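Local coordinates for putative electron transport related protein (PDB 4PQ1) that probably acts as a thioredoxin-like thiol-disulfide oxidoreductase of the DsbF type, exchanging disulfides with partner proteins through a redox-active cysteine pair, at residues G1-G9 with Y16-S25; V120-V130 with V140-L150. All coordinates share one frame; numbering follows the deposited sequence.

Contact 1: residues G1-G9 with Y16-S25; sequences GTFQFHSPG and YDEGERAPVS
Y16 receives the ring of F3 on one face, where the N-terminal arm of this thioredoxin-like domain folds back beside the loop that follows edge strand 13-15. The pair is an offset edge-to-face (T-shaped) stack: the centroids lie 5.4 Å apart, the planes stand at 88°, and F3 CE1 approaches Y16 CZ to 3.7 Å. In F3, CG anti to the backbone N (chi1 -177°) sends the ring along the arm, toward F5, with its CE1-CZ edge at Y16. The phenol oxygen touches two aromatic neighbours, Y16 OH lying 3.5 Å from F3 CZ near that ring's plane and 3.6 Å from F5 CD1. Farther along, R21 grips Y16 O side-on, with NE and NH2 both bonding to that one atom, while R21 NH1 forms a salt bridge with D132. A22 directs its methyl at the arm, CB meeting G1 O at 3.3 Å. The next residue makes the single hydrogen bond between the segments: F3 N donates to P23 O (2.6 Å, 164° at the hydrogen), with the donor standing above the carbonyl plane. V24, whose backbone pairs with H135, adds an apolar contact, its CG1 lying 4.1 Å from F3 CB.

Contact 2: residues V120-V130 with V140-L150; sequences VPASVVPTTIV and VFLREVTAQDL
The hydroxyl oxygen of T128 is held by two polar partners: it donates to a water at 2.7 Å from T128 OG1 and is hydrogen-bonded to N50 ND2 on the neighbouring strand. That water donates in turn to R143 O, joining the strand to the loop beyond its hairpin partner, and V145 CG2 packs 3.6 Å from T128 OG1. With CG2 of T128 anti to the backbone N, the methyl points to the helix, where it meets L150 CD2 tip to tip at 3.6 Å. T128 and F141 form an antiparallel hydrogen-bonded pair, with F141 N to T128 O at 2.8 Å and 165° and T128 N to F141 O at 3.0 Å. On the opposite sheet face I129 and V140 lie side by side, I129 CG1 being 4.0 Å from V140 CG1. The helix start is set by a capping box: T146 N reaches D149 OD2 at 2.8 Å and D149 N returns a bond to T146 OG1. R143 NH1 forms a salt bridge with D149 OD2 from the other face of the carboxylate plane, and R143 NE pairs with E13. A cis peptide bond precedes P126, whose ring packs over the backbone of E144 and touches C59. Such a cis-proline, entering a hairpin strand beside the disulfide-bearing CxxC, is a hallmark of the thioredoxin fold.

The centres of contact 1 and contact 2 are about 15 Å apart, yet their side chains meet directly. F5 is the main bridge, with F5 CE2 lying 3.6 Å from P121 CD and F5 CZ 3.7 Å from L142 CD1. Y16 adds a second junction, since Y16 CE1 comes within 3.8 Å of V140 CG2. The arm and loop of contact 1 therefore lie against V140 of strand 137-141 and the flanking loop residues P121 and L142, next to edge strand 13-15, which pairs with strand 137-141. Contact 2 borders the redox site, the P126 side chain touching P58 and C59 of the C56-C59 disulfide region; contact 1 belongs to the surface of the domain.

Contact 1: residues G1-G9 with Y16-S25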
# COMPACT_ATOMS: atom_id res chain seq x y z
N GLY A 1 18.97 9.15 -3.28
CA GLY A 1 18.47 8.39 -4.42
C GLY A 1 17.14 7.68 -4.19
O GLY A 1 16.52 7.21 -5.14
N THR A 2 16.70 7.56 -2.93
CA THR A 2 15.41 6.94 -2.66
C THR A 2 14.28 7.98 -2.75
O THR A 2 14.51 9.18 -2.63
CB THR A 2 15.34 6.28 -1.25
OG1 THR A 2 15.35 7.29 -0.24
CG2 THR A 2 16.51 5.32 -1.03
N PHE A 3 13.07 7.48 -2.94
CA PHE A 3 11.86 8.30 -2.96
C PHE A 3 11.72 9.23 -1.76
O PHE A 3 11.96 8.84 -0.62
CB PHE A 3 10.63 7.39 -3.02
CG PHE A 3 9.33 8.13 -3.11
CD1 PHE A 3 9.08 8.98 -4.17
CD2 PHE A 3 8.34 7.93 -2.16
CE1 PHE A 3 7.88 9.65 -4.28
CE2 PHE A 3 7.13 8.61 -2.25
CZ PHE A 3 6.90 9.47 -3.32
N GLN A 4 11.33 10.47 -2.05
CA GLN A 4 11.00 11.45 -1.02
C GLN A 4 9.65 12.02 -1.40
O GLN A 4 9.47 12.50 -2.52
CB GLN A 4 12.05 12.56 -0.91
CG GLN A 4 13.47 12.14 -1.31
CD GLN A 4 14.32 13.32 -1.79
OE1 GLN A 4 14.15 14.45 -1.32
NE2 GLN A 4 15.23 13.06 -2.73
N PHE A 5 8.70 11.94 -0.47
CA PHE A 5 7.37 12.47 -0.71
C PHE A 5 7.36 13.95 -0.39
O PHE A 5 7.54 14.35 0.75
CB PHE A 5 6.33 11.71 0.15
CG PHE A 5 4.92 12.20 -0.04
CD1 PHE A 5 4.20 11.87 -1.17
CD2 PHE A 5 4.31 12.98 0.93
CE1 PHE A 5 2.91 12.32 -1.35
CE2 PHE A 5 3.02 13.43 0.76
CZ PHE A 5 2.31 13.10 -0.37
N HIS A 6 7.18 14.77 -1.41
CA HIS A 6 7.20 16.21 -1.22
C HIS A 6 5.78 16.71 -1.11
O HIS A 6 4.84 16.00 -1.51
CB HIS A 6 7.91 16.93 -2.37
CG HIS A 6 9.39 16.66 -2.44
ND1 HIS A 6 10.00 16.15 -3.57
CD2 HIS A 6 10.37 16.83 -1.53
CE1 HIS A 6 11.29 16.02 -3.35
NE2 HIS A 6 11.55 16.42 -2.11
N SER A 7 5.63 17.91 -0.57
CA SER A 7 4.34 18.56 -0.36
C SER A 7 3.33 18.26 -1.46
O SER A 7 3.59 18.50 -2.64
CB SER A 7 4.53 20.08 -0.24
OG SER A 7 3.38 20.78 -0.68
N PRO A 8 2.19 17.67 -1.08
CA PRO A 8 1.07 17.48 -2.01
C PRO A 8 0.41 18.81 -2.36
O PRO A 8 -0.28 18.91 -3.38
CB PRO A 8 0.12 16.57 -1.23
CG PRO A 8 0.46 16.80 0.22
CD PRO A 8 1.95 17.03 0.22
N GLY A 9 0.61 19.83 -1.52
CA GLY A 9 0.10 21.16 -1.80
C GLY A 9 -1.42 21.26 -1.88
O GLY A 9 -1.97 21.87 -2.80
N TYR A 16 3.48 10.50 -10.60
CA TYR A 16 4.87 10.72 -11.00
C TYR A 16 5.21 10.13 -12.36
O TYR A 16 5.07 8.91 -12.60
CB TYR A 16 5.83 10.14 -9.95
CG TYR A 16 5.60 10.65 -8.55
CD1 TYR A 16 4.65 10.05 -7.72
CD2 TYR A 16 6.32 11.71 -8.05
CE1 TYR A 16 4.44 10.50 -6.43
CE2 TYR A 16 6.12 12.17 -6.77
CZ TYR A 16 5.17 11.56 -5.96
OH TYR A 16 4.98 12.03 -4.68
N ASP A 17 5.64 11.01 -13.25
CA ASP A 17 6.23 10.61 -14.53
C ASP A 17 7.48 9.79 -14.27
O ASP A 17 8.17 9.99 -13.27
CB ASP A 17 6.56 11.84 -15.34
CG ASP A 17 5.34 12.68 -15.61
OD1 ASP A 17 4.29 12.10 -15.94
OD2 ASP A 17 5.43 13.93 -15.48
N GLU A 18 7.75 8.85 -15.16
CA GLU A 18 8.95 8.02 -15.04
C GLU A 18 10.19 8.86 -14.74
O GLU A 18 11.01 8.50 -13.91
CB GLU A 18 9.15 7.20 -16.32
CG GLU A 18 7.86 6.65 -16.89
CD GLU A 18 8.11 5.51 -17.86
OE1 GLU A 18 7.12 4.95 -18.40
OE2 GLU A 18 9.28 5.16 -18.08
N GLY A 19 10.30 10.00 -15.42
CA GLY A 19 11.45 10.88 -15.28
C GLY A 19 11.74 11.31 -13.85
O GLY A 19 12.91 11.47 -13.48
N GLU A 20 10.70 11.48 -13.04
CA GLU A 20 10.89 12.03 -11.70
C GLU A 20 10.81 10.98 -10.61
O GLU A 20 10.76 11.31 -9.42
CB GLU A 20 9.85 13.12 -11.42
CG GLU A 20 8.45 12.73 -11.85
CD GLU A 20 7.44 13.85 -11.67
OE1 GLU A 20 7.71 14.77 -10.86
OE2 GLU A 20 6.40 13.82 -12.35
N ARG A 21 10.82 9.71 -10.99
CA ARG A 21 10.64 8.64 -10.02
C ARG A 21 11.93 8.19 -9.38
O ARG A 21 12.99 8.17 -10.01
CB ARG A 21 9.97 7.44 -10.68
CG ARG A 21 8.49 7.60 -10.87
CD ARG A 21 7.91 6.40 -11.59
NE ARG A 21 6.73 6.80 -12.37
CZ ARG A 21 6.13 6.01 -13.23
NH1 ARG A 21 6.58 4.78 -13.41
NH2 ARG A 21 5.07 6.45 -13.91
N ALA A 22 11.83 7.80 -8.11
CA ALA A 22 12.93 7.18 -7.40
C ALA A 22 12.39 5.99 -6.63
O ALA A 22 11.23 6.00 -6.21
CB ALA A 22 13.61 8.18 -6.46
N PRO A 23 13.22 4.96 -6.44
CA PRO A 23 12.78 3.77 -5.69
C PRO A 23 12.52 4.06 -4.20
O PRO A 23 13.14 4.96 -3.63
CB PRO A 23 13.96 2.80 -5.86
CG PRO A 23 15.15 3.69 -6.22
CD PRO A 23 14.58 4.82 -7.00
N VAL A 24 11.59 3.32 -3.59
CA VAL A 24 11.38 3.41 -2.14
C VAL A 24 12.47 2.62 -1.42
O VAL A 24 13.09 1.74 -2.01
CB VAL A 24 9.99 2.84 -1.69
CG1 VAL A 24 8.88 3.87 -1.91
CG2 VAL A 24 9.70 1.53 -2.40
N SER A 25 12.69 2.93 -0.14
CA SER A 25 13.64 2.18 0.67
C SER A 25 13.19 0.74 0.84
O SER A 25 12.15 0.32 0.31
CB SER A 25 13.83 2.82 2.04
OG SER A 25 14.09 4.21 1.94

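Contact 2: residues V120-V130 with V140-L150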
# COMPACT_ATOMS: atom_id res chain seq x y z
N VAL A 120 5.84 9.80 3.64
CA VAL A 120 4.39 9.81 3.45
C VAL A 120 3.73 10.09 4.82
O VAL A 120 4.19 9.57 5.84
CB VAL A 120 3.93 8.48 2.82
CG1 VAL A 120 2.61 8.04 3.36
CG2 VAL A 120 3.85 8.61 1.30
N PRO A 121 2.70 10.94 4.85
CA PRO A 121 2.10 11.36 6.14
C PRO A 121 1.54 10.19 6.95
O PRO A 121 0.61 9.54 6.47
CB PRO A 121 0.95 12.30 5.71
CG PRO A 121 1.22 12.65 4.28
CD PRO A 121 1.99 11.51 3.69
N ALA A 122 2.07 9.92 8.15
CA ALA A 122 1.56 8.82 8.98
C ALA A 122 0.16 9.10 9.49
O ALA A 122 -0.55 8.19 9.96
CB ALA A 122 2.50 8.54 10.18
N SER A 123 -0.24 10.36 9.42
CA SER A 123 -1.58 10.76 9.83
C SER A 123 -2.67 10.25 8.88
O SER A 123 -3.83 10.17 9.26
CB SER A 123 -1.66 12.27 9.91
OG SER A 123 -1.30 12.81 8.65
N VAL A 124 -2.32 9.93 7.65
CA VAL A 124 -3.32 9.67 6.63
C VAL A 124 -3.55 8.18 6.42
O VAL A 124 -2.70 7.48 5.90
CB VAL A 124 -2.94 10.32 5.28
CG1 VAL A 124 -4.03 10.09 4.22
CG2 VAL A 124 -2.67 11.83 5.48
N VAL A 125 -4.72 7.71 6.84
CA VAL A 125 -5.12 6.32 6.64
C VAL A 125 -6.58 6.33 6.20
O VAL A 125 -7.42 6.91 6.88
CB VAL A 125 -4.97 5.46 7.92
CG1 VAL A 125 -5.42 4.03 7.67
CG2 VAL A 125 -3.55 5.46 8.39
N PRO A 126 -6.88 5.68 5.06
CA PRO A 126 -5.92 4.92 4.27
C PRO A 126 -5.04 5.79 3.37
O PRO A 126 -5.36 6.96 3.11
CB PRO A 126 -6.82 4.01 3.44
CG PRO A 126 -8.03 4.84 3.19
CD PRO A 126 -8.22 5.69 4.43
N THR A 127 -3.90 5.23 2.96
CA THR A 127 -3.03 5.79 1.92
C THR A 127 -2.72 4.65 0.98
O THR A 127 -2.50 3.51 1.42
CB THR A 127 -1.71 6.37 2.49
OG1 THR A 127 -1.99 7.59 3.19
CG2 THR A 127 -0.65 6.66 1.34
N THR A 128 -2.74 4.93 -0.32
CA THR A 128 -2.37 3.92 -1.29
C THR A 128 -1.24 4.40 -2.18
O THR A 128 -1.31 5.48 -2.77
CB THR A 128 -3.56 3.52 -2.17
OG1 THR A 128 -4.58 2.95 -1.34
CG2 THR A 128 -3.13 2.49 -3.19
N ILE A 129 -0.19 3.59 -2.28
CA ILE A 129 0.92 3.93 -3.16
C ILE A 129 1.12 2.86 -4.22
O ILE A 129 1.33 1.69 -3.91
CB ILE A 129 2.22 4.10 -2.37
CG1 ILE A 129 2.03 5.20 -1.32
CG2 ILE A 129 3.36 4.45 -3.35
CD1 ILE A 129 3.18 5.34 -0.38
N VAL A 130 1.03 3.27 -5.49
CA VAL A 130 1.26 2.33 -6.58
C VAL A 130 2.72 2.42 -7.00
O VAL A 130 3.16 3.45 -7.48
CB VAL A 130 0.34 2.61 -7.79
CG1 VAL A 130 0.54 1.55 -8.85
CG2 VAL A 130 -1.13 2.66 -7.37
N VAL A 140 0.58 8.39 -5.61
CA VAL A 140 0.26 8.34 -4.19
C VAL A 140 -1.12 8.91 -3.93
O VAL A 140 -1.42 10.04 -4.34
CB VAL A 140 1.29 9.10 -3.34
CG1 VAL A 140 0.90 9.04 -1.84
CG2 VAL A 140 2.71 8.56 -3.60
N PHE A 141 -1.96 8.14 -3.26
CA PHE A 141 -3.33 8.55 -2.97
C PHE A 141 -3.51 8.79 -1.48
O PHE A 141 -3.40 7.85 -0.68
CB PHE A 141 -4.34 7.49 -3.44
CG PHE A 141 -4.41 7.33 -4.93
CD1 PHE A 141 -5.21 8.16 -5.70
CD2 PHE A 141 -3.68 6.32 -5.58
CE1 PHE A 141 -5.28 8.01 -7.07
CE2 PHE A 141 -3.75 6.17 -6.95
CZ PHE A 141 -4.55 7.02 -7.70
N LEU A 142 -3.78 10.04 -1.10
CA LEU A 142 -3.98 10.41 0.30
C LEU A 142 -5.48 10.45 0.60
O LEU A 142 -6.01 11.42 1.14
CB LEU A 142 -3.32 11.76 0.61
CG LEU A 142 -1.83 11.82 0.24
CD1 LEU A 142 -1.27 13.22 0.45
CD2 LEU A 142 -1.02 10.77 1.01
N ARG A 143 -6.14 9.37 0.23
CA ARG A 143 -7.57 9.28 0.29
C ARG A 143 -7.92 7.85 0.02
O ARG A 143 -7.09 7.09 -0.47
CB ARG A 143 -8.24 10.22 -0.72
CG ARG A 143 -7.84 9.97 -2.16
CD ARG A 143 -8.86 10.60 -3.10
NE ARG A 143 -8.50 10.51 -4.51
CZ ARG A 143 -8.91 9.56 -5.34
NH1 ARG A 143 -9.71 8.60 -4.90
NH2 ARG A 143 -8.54 9.57 -6.61
N GLU A 144 -9.14 7.46 0.41
CA GLU A 144 -9.74 6.23 -0.05
C GLU A 144 -9.71 6.18 -1.58
O GLU A 144 -9.89 7.21 -2.25
CB GLU A 144 -11.18 6.15 0.48
CG GLU A 144 -11.90 4.87 0.12
CD GLU A 144 -13.29 4.77 0.77
OE1 GLU A 144 -13.99 3.77 0.47
OE2 GLU A 144 -13.67 5.67 1.56
N VAL A 145 -9.47 4.99 -2.14
CA VAL A 145 -9.46 4.81 -3.59
C VAL A 145 -10.49 3.78 -4.03
O VAL A 145 -10.85 2.91 -3.24
CB VAL A 145 -8.08 4.35 -4.11
CG1 VAL A 145 -7.08 5.49 -4.08
CG2 VAL A 145 -7.56 3.15 -3.31
N THR A 146 -10.94 3.88 -5.28
CA THR A 146 -11.68 2.80 -5.93
C THR A 146 -10.73 1.90 -6.69
O THR A 146 -9.56 2.24 -6.91
CB THR A 146 -12.73 3.31 -6.95
OG1 THR A 146 -12.06 3.99 -8.01
CG2 THR A 146 -13.72 4.24 -6.30
N ALA A 147 -11.24 0.76 -7.14
CA ALA A 147 -10.42 -0.17 -7.89
C ALA A 147 -9.98 0.45 -9.23
O ALA A 147 -8.90 0.14 -9.74
CB ALA A 147 -11.17 -1.46 -8.12
N GLN A 148 -10.79 1.36 -9.77
CA GLN A 148 -10.51 1.95 -11.07
C GLN A 148 -9.46 3.07 -10.96
O GLN A 148 -8.71 3.32 -11.91
CB GLN A 148 -11.81 2.45 -11.72
CG GLN A 148 -11.77 2.62 -13.25
CD GLN A 148 -11.16 1.42 -13.97
OE1 GLN A 148 -9.99 1.45 -14.37
NE2 GLN A 148 -11.95 0.37 -14.15
N ASP A 149 -9.41 3.74 -9.80
CA ASP A 149 -8.31 4.66 -9.48
C ASP A 149 -6.99 3.96 -9.73
O ASP A 149 -6.12 4.46 -10.45
CB ASP A 149 -8.36 5.12 -8.01
CG ASP A 149 -9.41 6.19 -7.74
OD1 ASP A 149 -9.62 7.09 -8.59
OD2 ASP A 149 -10.01 6.14 -6.63
N LEU A 150 -6.87 2.78 -9.14
CA LEU A 150 -5.63 2.03 -9.15
C LEU A 150 -5.38 1.39 -10.49
O LEU A 150 -4.27 1.43 -10.99
CB LEU A 150 -5.64 0.97 -8.06
CG LEU A 150 -5.87 1.58 -6.68
CD1 LEU A 150 -5.90 0.50 -5.62
CD2 LEU A 150 -4.78 2.59 -6.38
O HOH W 1 -6.49 4.55 -0.31